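Local coordinates for protein Two-component system sensor histidine kinase (Bacteroides thetaiotaomicron, PDB 3VA6) that probably acts as a membrane-bound hybrid sensor histidine kinase that couples signals met by its extracellular propellers and beta-sandwich to phosphotransfer from ATP and transcription control, at residues 359-364 / 401-406; 468-473 / 487-492; 660-665 / 740-745. One frame throughout, in Å; residues are numbered along the deposited sequence.

How the interactions relate
The three contacts follow one another along the chain, each closing before the next opens. Interactions 1 and 2 both belong to the second beta-propeller, with centres about 31 Å apart and nearest atoms about 17 Å apart. Interaction 1 joins two successive blades, whereas interaction 2 packs a connecting loop onto the blade that it leads into. Interaction 3 lies in the C-terminal beta-sandwich, its centre about 42 Å from that of interaction 1 and about 64 Å from that of interaction 2. Interactions 2 and 3 fall on opposite sides of the chain's centre. The first two hold blades and a loop of the propeller together; the third adds an edge strand to a sheet of the sandwich.

Interaction 1 (359-364 / 401-406); sequences IWYRMG and TRQFIH
Two successive blades of the second beta-propeller meet where Y361, on the outermost strand 359-361 of one four-stranded sheet, faces F404 on strand 403-410 of the next blade and R402 in the turn before it. The phenol ring of Y361 reaches across the seam with CG beside its backbone N (chi1 -65°), which brings the hydroxyl to the backbone of R402. Y361 OH donates to R402 O at 2.6 Å, approaching from above the carbonyl plane, 55° out of it, rather than on a lone pair. The same hydroxyl is hydrogen-bonded to Y397 OH, so two partners fix the end of the ring. R402 and Q403 form a G1 beta bulge opposite D398, and the carbonyl that Y361 grips belongs to that bulge. F404 turns its edge onto one face of Y361 in a T-shaped stack, the centroids of the F404 and Y361 rings 5.2 Å apart and their planes at 84°. F404 CE2 stands over the centre of the Y361 ring, and F404 CD2 comes to 3.9 Å from Y361 CD2. R402 bends at its third torsion and brings NH1 to 4.4 Å from I359 CD1, a loose contact at the outer margin. Replacing Y361 by a phenylalanine is likely to leave R402 O without this donor and the Y397 hydroxyl without its mate. Beyond the seam, Y368 meets Y361 edge-to-face, and the Q403 amide, through NE2, is bonded to T367 O. F404 packs further onto L345 of strand 344-348 in the blade of Y361 and onto L386 and I388 of strand 386-390 in its own, so the ring is wedged between the two sheets.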
loop_
_atom_site.group_PDB
_atom_site.type_symbol
_atom_site.label_atom_id
_atom_site.label_comp_id
_atom_site.label_asym_id
_atom_site.label_seq_id
_atom_site.Cartn_x
_atom_site.Cartn_y
_atom_site.Cartn_z
ATOM N N ILE A 359 9.073 14.552 10.214
ATOM C CA ILE A 359 10.335 14.751 10.904
ATOM C C ILE A 359 10.580 13.529 11.751
ATOM O O ILE A 359 9.692 13.099 12.457
ATOM C CB ILE A 359 10.327 15.958 11.850
ATOM C CG1 ILE A 359 10.024 17.247 11.098
ATOM C CG2 ILE A 359 11.683 16.095 12.545
ATOM C CD1 ILE A 359 9.799 18.423 12.043
ATOM N N TRP A 360 11.800 13.003 11.689
ATOM C CA TRP A 360 12.179 11.787 12.383
ATOM C C TRP A 360 13.250 12.077 13.386
ATOM O O TRP A 360 14.427 12.228 13.020
ATOM C CB TRP A 360 12.679 10.772 11.369
ATOM C CG TRP A 360 12.791 9.366 11.892
ATOM C CD1 TRP A 360 12.981 8.948 13.209
ATOM C CD2 TRP A 360 12.738 8.137 11.107
ATOM N NE1 TRP A 360 13.029 7.585 13.282
ATOM C CE2 TRP A 360 12.889 7.038 12.059
ATOM C CE3 TRP A 360 12.569 7.850 9.773
ATOM C CZ2 TRP A 360 12.868 5.716 11.663
ATOM C CZ3 TRP A 360 12.551 6.517 9.380
ATOM C CH2 TRP A 360 12.696 5.472 10.307
ATOM N N TYR A 361 12.856 12.126 14.662
ATOM C CA TYR A 361 13.772 12.400 15.771
ATOM C C TYR A 361 14.460 11.133 16.229
ATOM O O TYR A 361 13.797 10.139 16.510
ATOM C CB TYR A 361 13.009 12.974 16.959
ATOM C CG TYR A 361 12.415 14.312 16.681
ATOM C CD1 TYR A 361 11.180 14.419 16.050
ATOM C CD2 TYR A 361 13.093 15.479 17.019
ATOM C CE1 TYR A 361 10.626 15.657 15.772
ATOM C CE2 TYR A 361 12.544 16.724 16.749
ATOM C CZ TYR A 361 11.306 16.803 16.126
ATOM O OH TYR A 361 10.721 18.011 15.848
ATOM N N ARG A 362 15.785 11.159 16.317
ATOM C CA ARG A 362 16.519 9.984 16.794
ATOM C C ARG A 362 17.949 10.295 17.211
ATOM O O ARG A 362 18.519 11.299 16.818
ATOM C CB ARG A 362 16.511 8.881 15.734
ATOM C CG ARG A 362 17.246 9.244 14.456
ATOM C CD ARG A 362 16.348 9.086 13.242
ATOM N NE ARG A 362 16.362 7.737 12.658
ATOM C CZ ARG A 362 16.580 7.471 11.365
ATOM N NH1 ARG A 362 16.796 8.451 10.475
ATOM N NH2 ARG A 362 16.584 6.212 10.946
ATOM N N MET A 363 18.505 9.413 18.031
ATOM C CA MET A 363 19.894 9.489 18.476
ATOM C C MET A 363 20.830 9.723 17.287
ATOM O O MET A 363 20.833 8.937 16.331
ATOM C CB MET A 363 20.248 8.166 19.172
ATOM C CG MET A 363 21.683 7.959 19.629
ATOM S SD MET A 363 21.930 8.452 21.343
ATOM C CE MET A 363 22.564 10.132 21.114
ATOM N N GLY A 364 21.579 10.819 17.339
ATOM C CA GLY A 364 22.627 11.080 16.373
ATOM C C GLY A 364 22.255 11.845 15.109
ATOM O O GLY A 364 23.112 12.021 14.240
ATOM N N THR A 401 10.406 25.505 18.746
ATOM C CA THR A 401 11.734 25.206 18.224
ATOM C C THR A 401 11.712 23.950 17.374
ATOM O O THR A 401 12.644 23.693 16.628
ATOM C CB THR A 401 12.773 25.037 19.352
ATOM O OG1 THR A 401 12.375 23.980 20.220
ATOM C CG2 THR A 401 12.907 26.307 20.173
ATOM N N ARG A 402 10.635 23.180 17.491
ATOM C CA ARG A 402 10.538 21.845 16.883
ATOM C C ARG A 402 11.646 20.883 17.363
ATOM O O ARG A 402 12.128 20.051 16.585
ATOM C CB ARG A 402 10.533 21.951 15.356
ATOM C CG ARG A 402 9.500 22.937 14.868
ATOM C CD ARG A 402 9.124 22.702 13.420
ATOM N NE ARG A 402 10.060 23.330 12.490
ATOM C CZ ARG A 402 9.990 23.220 11.161
ATOM N NH1 ARG A 402 9.046 22.471 10.570
ATOM N NH2 ARG A 402 10.885 23.851 10.406
ATOM N N GLN A 403 12.022 21.006 18.647
ATOM C CA GLN A 403 13.092 20.212 19.264
ATOM C C GLN A 403 12.666 19.734 20.658
ATOM O O GLN A 403 11.895 20.408 21.341
ATOM C CB GLN A 403 14.356 21.061 19.391
ATOM C CG GLN A 403 14.894 21.613 18.074
ATOM C CD GLN A 403 15.597 20.564 17.228
ATOM O OE1 GLN A 403 15.928 19.493 17.720
ATOM N NE2 GLN A 403 15.831 20.870 15.957
ATOM N N PHE A 404 13.176 18.582 21.082
ATOM C CA PHE A 404 12.859 18.039 22.403
ATOM C C PHE A 404 13.784 18.582 23.490
ATOM O O PHE A 404 14.933 18.921 23.233
ATOM C CB PHE A 404 12.870 16.500 22.387
ATOM C CG PHE A 404 11.596 15.903 21.854
ATOM C CD1 PHE A 404 10.486 15.782 22.667
ATOM C CD2 PHE A 404 11.502 15.516 20.542
ATOM C CE1 PHE A 404 9.308 15.281 22.178
ATOM C CE2 PHE A 404 10.325 15.008 20.043
ATOM C CZ PHE A 404 9.225 14.893 20.859
ATOM N N ILE A 405 13.240 18.680 24.696
ATOM C CA ILE A 405 13.963 19.168 25.847
ATOM C C ILE A 405 14.045 17.982 26.789
ATOM O O ILE A 405 13.011 17.476 27.233
ATOM C CB ILE A 405 13.229 20.342 26.540
ATOM C CG1 ILE A 405 13.058 21.515 25.597
ATOM C CG2 ILE A 405 13.997 20.836 27.763
ATOM C CD1 ILE A 405 12.440 22.691 26.299
ATOM N N HIS A 406 15.280 17.574 27.090
ATOM C CA HIS A 406 15.594 16.387 27.897
ATOM C C HIS A 406 15.704 16.760 29.335
ATOM O O HIS A 406 16.260 17.803 29.661
ATOM C CB HIS A 406 16.922 15.795 27.404
ATOM C CG HIS A 406 17.431 14.591 28.191
ATOM N ND1 HIS A 406 18.579 14.621 28.912
ATOM C CD2 HIS A 406 16.941 13.297 28.293
ATOM C CE1 HIS A 406 18.787 13.406 29.464
ATOM N NE2 HIS A 406 17.781 12.600 29.082
#

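Interaction 2 (468-473 / 487-492); sequences GLSGMF and VLLYNN
F473 O accepts a nearly straight backbone bond from Y490 N, 3.0 Å long with an angle of 163° at the hydrogen, just beyond the paired strands 474-479 and 485-489. These strands form an antiparallel hairpin within a four-stranded blade of the second propeller; the bond ties the loop entering the first of them to the residue that follows the second. Next to this bond, L489 lies against the loop backbone: its CD2 methyl comes to 3.8 Å from G471 N and 4.0 Å from S470 CB. G471, with no side chain, brings bare backbone against this methyl. Farther back along the strand, L469 CD2 touches V487 CG2 at 4.5 Å, adding a thin apolar contact where V487 also packs on I474 and I477 of strand 474-479. Beside the backbone bond, F473 CB lies 4.3 Å from Y490 CD2 on the exposed margin of the blade; the Y490 ring itself leads away from the loop and is flanked on one face by N491. The polar pair S470 and N492 meets differently. N492 swings its amide toward the loop with CG anti to the backbone N (chi1 -164°), placing OD1 3.4 Å from S470 CB, a contact with carbon. Both polar ends find their bonds outside this pair: S470 OG is hydrogen-bonded to D496 OD2 and to K507 NZ, and N492 OD1 is bonded to K507 NZ as well. K507 NZ thus bonds to both oxygens and so bridges the two segments. On the amide's other arm, N492 ND2 lies 3.5 Å from S470 O.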
loop_
_atom_site.group_PDB
_atom_site.type_symbol
_atom_site.label_atom_id
_atom_site.label_comp_id
_atom_site.label_asym_id
_atom_site.label_seq_id
_atom_site.Cartn_x
_atom_site.Cartn_y
_atom_site.Cartn_z
ATOM N N GLY A 468 6.978 0.821 50.381
ATOM C CA GLY A 468 5.888 0.569 49.459
ATOM C C GLY A 468 6.335 0.170 48.075
ATOM O O GLY A 468 7.317 0.694 47.574
ATOM N N LEU A 469 5.580 -0.740 47.466
ATOM C CA LEU A 469 5.791 -1.248 46.098
ATOM C C LEU A 469 6.362 -2.639 46.160
ATOM O O LEU A 469 7.236 -2.915 46.974
ATOM C CB LEU A 469 6.683 -0.390 45.169
ATOM C CG LEU A 469 6.210 0.967 44.641
ATOM C CD1 LEU A 469 7.253 1.490 43.670
ATOM C CD2 LEU A 469 4.858 0.889 43.953
ATOM N N SER A 470 5.887 -3.495 45.263
ATOM C CA SER A 470 6.297 -4.906 45.198
ATOM C C SER A 470 7.575 -5.131 44.372
ATOM O O SER A 470 7.966 -6.276 44.134
ATOM C CB SER A 470 5.181 -5.726 44.558
ATOM O OG SER A 470 3.914 -5.239 44.950
ATOM N N GLY A 471 8.212 -4.049 43.922
ATOM C CA GLY A 471 9.351 -4.142 43.018
ATOM C C GLY A 471 9.577 -2.787 42.393
ATOM O O GLY A 471 8.754 -1.893 42.557
ATOM N N MET A 472 10.679 -2.625 41.674
ATOM C CA MET A 472 11.028 -1.309 41.120
ATOM C C MET A 472 11.035 -1.310 39.593
ATOM O O MET A 472 11.503 -0.354 38.970
ATOM C CB MET A 472 12.379 -0.844 41.630
ATOM C CG MET A 472 12.383 -0.472 43.091
ATOM S SD MET A 472 13.995 -0.998 43.699
ATOM C CE MET A 472 13.673 -2.576 44.530
ATOM N N PHE A 473 10.462 -2.368 39.016
ATOM C CA PHE A 473 10.551 -2.664 37.606
ATOM C C PHE A 473 9.108 -2.548 37.083
ATOM O O PHE A 473 8.399 -3.543 36.899
ATOM C CB PHE A 473 11.140 -4.082 37.454
ATOM C CG PHE A 473 11.641 -4.686 38.761
ATOM C CD1 PHE A 473 12.994 -4.625 39.103
ATOM C CD2 PHE A 473 10.758 -5.331 39.660
ATOM C CE1 PHE A 473 13.461 -5.192 40.304
ATOM C CE2 PHE A 473 11.227 -5.896 40.857
ATOM C CZ PHE A 473 12.579 -5.823 41.181
ATOM N N VAL A 487 -0.494 0.332 39.516
ATOM C CA VAL A 487 0.843 0.073 38.976
ATOM C C VAL A 487 0.960 -1.343 38.395
ATOM O O VAL A 487 0.738 -2.331 39.101
ATOM C CB VAL A 487 1.923 0.244 40.057
ATOM C CG1 VAL A 487 3.306 0.276 39.412
ATOM C CG2 VAL A 487 1.665 1.509 40.876
ATOM N N LEU A 488 1.310 -1.433 37.114
ATOM C CA LEU A 488 1.593 -2.717 36.474
ATOM C C LEU A 488 3.065 -3.033 36.650
ATOM O O LEU A 488 3.919 -2.205 36.302
ATOM C CB LEU A 488 1.238 -2.660 34.983
ATOM C CG LEU A 488 1.446 -3.878 34.084
ATOM C CD1 LEU A 488 2.838 -3.839 33.495
ATOM C CD2 LEU A 488 1.207 -5.197 34.798
ATOM N N LEU A 489 3.359 -4.229 37.171
ATOM C CA LEU A 489 4.735 -4.620 37.479
ATOM C C LEU A 489 5.233 -5.854 36.700
ATOM O O LEU A 489 4.564 -6.885 36.590
ATOM C CB LEU A 489 4.898 -4.878 38.981
ATOM C CG LEU A 489 4.629 -3.749 39.981
ATOM C CD1 LEU A 489 3.224 -3.892 40.554
ATOM C CD2 LEU A 489 5.653 -3.774 41.111
ATOM N N TYR A 490 6.466 -5.719 36.229
ATOM C CA TYR A 490 7.169 -6.711 35.417
ATOM C C TYR A 490 7.523 -7.941 36.274
ATOM O O TYR A 490 8.066 -7.822 37.382
ATOM C CB TYR A 490 8.401 -5.983 34.803
ATOM C CG TYR A 490 9.516 -6.758 34.086
ATOM C CD1 TYR A 490 9.611 -6.766 32.685
ATOM C CD2 TYR A 490 10.556 -7.371 34.816
ATOM C CE1 TYR A 490 10.660 -7.435 32.039
ATOM C CE2 TYR A 490 11.610 -8.029 34.179
ATOM C CZ TYR A 490 11.663 -8.066 32.788
ATOM O OH TYR A 490 12.719 -8.727 32.154
ATOM N N ASN A 491 7.170 -9.119 35.765
ATOM C CA ASN A 491 7.456 -10.391 36.433
ATOM C C ASN A 491 7.083 -10.373 37.916
ATOM O O ASN A 491 7.905 -10.687 38.777
ATOM C CB ASN A 491 8.942 -10.769 36.291
ATOM C CG ASN A 491 9.386 -10.936 34.850
ATOM O OD1 ASN A 491 8.633 -11.411 34.002
ATOM N ND2 ASN A 491 10.632 -10.587 34.582
ATOM N N ASN A 492 5.843 -9.983 38.199
ATOM C CA ASN A 492 5.350 -9.858 39.578
ATOM C C ASN A 492 3.936 -10.424 39.725
ATOM O O ASN A 492 3.231 -10.583 38.725
ATOM C CB ASN A 492 5.349 -8.378 40.030
ATOM C CG ASN A 492 5.235 -8.243 41.554
ATOM O OD1 ASN A 492 4.202 -7.804 42.095
ATOM N ND2 ASN A 492 6.268 -8.707 42.260
#

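Interaction 3 (660-665 / 740-745); sequences RYTNSI and HILNIR
S664 and I665 pair in parallel with N743 and I744, and N663 adds a carbonyl, placing strand 664-667 at the edge of a mixed sheet in the C-terminal beta-sandwich; strand 740-746 lies in the Y_Y_Y domain, of the E-set clan. N743 straddles S664: N743 N donates to N663 O at 2.8 Å, and N743 O accepts from I665 N at 2.9 Å. One step on, I665 O takes R745 N at 2.9 Å with an angle of 165° at the hydrogen. Two CA-H...O contacts fill in between these bonds, L742 CA to N663 O at 3.3 Å and S664 CA to N743 O, also 3.3 Å. On the inward face I665 and I744 lie side by side. The I665 CG1 branch is anti to the backbone N (chi1 -168°), and its other branch, CG2, leans across to 3.9 Å from I744 CG1 and also meets L742 CD2. L742 CD1 comes to 3.3 Å from N663 O, near T662 O as well. On the other face, S664 OG and N743 ND2 stand 3.5 Å apart. The second layer of the sandwich covers the apolar side: I665 packs on L641 of strand 637-643, while L742 and I744 meet F676 of strand 674-679. Strand 740-746 is in turn held by strand 720-728, through backbone bonds such as L742 with L724. Upstream, T662 OG1 is bonded to N658 O, and R660 forms a salt bridge with D30 of the first propeller, tying the incoming loop to that domain. Three N-H...O bonds, N743 to N663, I665 to N743 and R745 to I665, thus hold the edge strand, while I665, L742 and I744 supply the apolar face that packs on L641 and F676.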
loop_
_atom_site.group_PDB
_atom_site.type_symbol
_atom_site.label_atom_id
_atom_site.label_comp_id
_atom_site.label_asym_id
_atom_site.label_seq_id
_atom_site.Cartn_x
_atom_site.Cartn_y
_atom_site.Cartn_z
ATOM N N ARG A 660 -6.571 14.593 -19.137
ATOM C CA ARG A 660 -6.034 13.994 -17.907
ATOM C C ARG A 660 -4.984 14.878 -17.210
ATOM O O ARG A 660 -4.875 14.880 -15.993
ATOM C CB ARG A 660 -5.424 12.625 -18.239
ATOM C CG ARG A 660 -4.821 11.875 -17.064
ATOM C CD ARG A 660 -4.191 10.564 -17.513
ATOM N NE ARG A 660 -3.571 9.807 -16.421
ATOM C CZ ARG A 660 -2.854 8.690 -16.571
ATOM N NH1 ARG A 660 -2.613 8.189 -17.768
ATOM N NH2 ARG A 660 -2.353 8.086 -15.509
ATOM N N TYR A 661 -4.211 15.600 -18.011
ATOM C CA TYR A 661 -3.119 16.433 -17.531
ATOM C C TYR A 661 -3.394 17.882 -17.884
ATOM O O TYR A 661 -2.533 18.568 -18.388
ATOM C CB TYR A 661 -1.789 15.975 -18.152
ATOM C CG TYR A 661 -1.418 14.545 -17.816
ATOM C CD1 TYR A 661 -0.833 14.222 -16.590
ATOM C CD2 TYR A 661 -1.672 13.507 -18.714
ATOM C CE1 TYR A 661 -0.505 12.907 -16.275
ATOM C CE2 TYR A 661 -1.363 12.195 -18.400
ATOM C CZ TYR A 661 -0.776 11.898 -17.185
ATOM O OH TYR A 661 -0.452 10.581 -16.903
ATOM N N THR A 662 -4.612 18.335 -17.626
ATOM C CA THR A 662 -4.973 19.717 -17.851
ATOM C C THR A 662 -5.714 20.262 -16.643
ATOM O O THR A 662 -6.701 19.643 -16.202
ATOM C CB THR A 662 -5.923 19.868 -19.037
ATOM O OG1 THR A 662 -5.279 19.413 -20.230
ATOM C CG2 THR A 662 -6.328 21.343 -19.204
ATOM N N ASN A 663 -5.245 21.397 -16.119
ATOM C CA ASN A 663 -5.946 22.093 -15.078
ATOM C C ASN A 663 -6.878 23.117 -15.716
ATOM O O ASN A 663 -7.989 23.322 -15.233
ATOM C CB ASN A 663 -4.979 22.861 -14.147
ATOM C CG ASN A 663 -4.023 21.970 -13.378
ATOM O OD1 ASN A 663 -4.077 20.729 -13.461
ATOM N ND2 ASN A 663 -3.150 22.604 -12.592
ATOM N N SER A 664 -6.395 23.825 -16.749
ATOM C CA SER A 664 -7.146 24.936 -17.369
ATOM C C SER A 664 -7.256 24.752 -18.859
ATOM O O SER A 664 -6.317 24.270 -19.510
ATOM C CB SER A 664 -6.467 26.269 -17.140
ATOM O OG SER A 664 -6.244 26.508 -15.768
ATOM N N ILE A 665 -8.411 25.134 -19.400
ATOM C CA ILE A 665 -8.712 24.908 -20.812
ATOM C C ILE A 665 -9.381 26.172 -21.412
ATOM O O ILE A 665 -10.255 26.764 -20.794
ATOM C CB ILE A 665 -9.551 23.611 -20.997
ATOM C CG1 ILE A 665 -9.621 23.221 -22.463
ATOM C CG2 ILE A 665 -10.954 23.764 -20.470
ATOM C CD1 ILE A 665 -10.115 21.809 -22.695
ATOM N N HIS A 740 -11.348 17.715 -7.531
ATOM C CA HIS A 740 -10.610 17.971 -8.756
ATOM C C HIS A 740 -11.221 19.180 -9.365
ATOM O O HIS A 740 -12.450 19.221 -9.564
ATOM C CB HIS A 740 -10.747 16.787 -9.714
ATOM C CG HIS A 740 -10.035 16.965 -11.038
ATOM N ND1 HIS A 740 -8.768 16.566 -11.234
ATOM C CD2 HIS A 740 -10.462 17.503 -12.244
ATOM C CE1 HIS A 740 -8.398 16.829 -12.507
ATOM N NE2 HIS A 740 -9.427 17.410 -13.122
ATOM N N ILE A 741 -10.391 20.161 -9.701
ATOM C CA ILE A 741 -10.873 21.424 -10.256
ATOM C C ILE A 741 -10.331 21.694 -11.655
ATOM O O ILE A 741 -9.121 21.753 -11.847
ATOM C CB ILE A 741 -10.467 22.592 -9.381
ATOM C CG1 ILE A 741 -11.047 22.422 -7.983
ATOM C CG2 ILE A 741 -10.965 23.881 -10.012
ATOM C CD1 ILE A 741 -10.844 23.620 -7.091
ATOM N N LEU A 742 -11.235 21.846 -12.625
ATOM C CA LEU A 742 -10.890 22.178 -14.014
ATOM C C LEU A 742 -11.361 23.595 -14.331
ATOM O O LEU A 742 -12.573 23.833 -14.418
ATOM C CB LEU A 742 -11.576 21.224 -14.997
ATOM C CG LEU A 742 -11.324 21.501 -16.485
ATOM C CD1 LEU A 742 -9.907 21.129 -16.845
ATOM C CD2 LEU A 742 -12.294 20.796 -17.410
ATOM N N ASN A 743 -10.427 24.518 -14.531
ATOM C CA ASN A 743 -10.797 25.829 -15.017
ATOM C C ASN A 743 -11.160 25.718 -16.509
ATOM O O ASN A 743 -10.451 25.058 -17.298
ATOM C CB ASN A 743 -9.671 26.801 -14.795
ATOM C CG ASN A 743 -9.386 27.029 -13.324
ATOM O OD1 ASN A 743 -10.191 27.617 -12.606
ATOM N ND2 ASN A 743 -8.224 26.588 -12.868
ATOM N N ILE A 744 -12.303 26.325 -16.863
ATOM C CA ILE A 744 -12.799 26.346 -18.234
ATOM C C ILE A 744 -13.133 27.762 -18.669
ATOM O O ILE A 744 -13.899 28.447 -18.015
ATOM C CB ILE A 744 -14.106 25.568 -18.374
ATOM C CG1 ILE A 744 -13.919 24.137 -17.892
ATOM C CG2 ILE A 744 -14.608 25.661 -19.808
ATOM C CD1 ILE A 744 -15.218 23.336 -17.948
ATOM N N ARG A 745 -12.560 28.195 -19.780
ATOM C CA ARG A 745 -12.901 29.481 -20.368
ATOM C C ARG A 745 -13.452 29.266 -21.783
ATOM O O ARG A 745 -12.799 28.635 -22.616
ATOM C CB ARG A 745 -11.678 30.396 -20.405
ATOM C CG ARG A 745 -11.899 31.640 -21.242
ATOM C CD ARG A 745 -10.761 32.638 -21.117
ATOM N NE ARG A 745 -11.227 34.002 -21.393
ATOM C CZ ARG A 745 -10.436 35.019 -21.733
ATOM N NH1 ARG A 745 -9.111 34.849 -21.859
ATOM N NH2 ARG A 745 -10.969 36.222 -21.963
#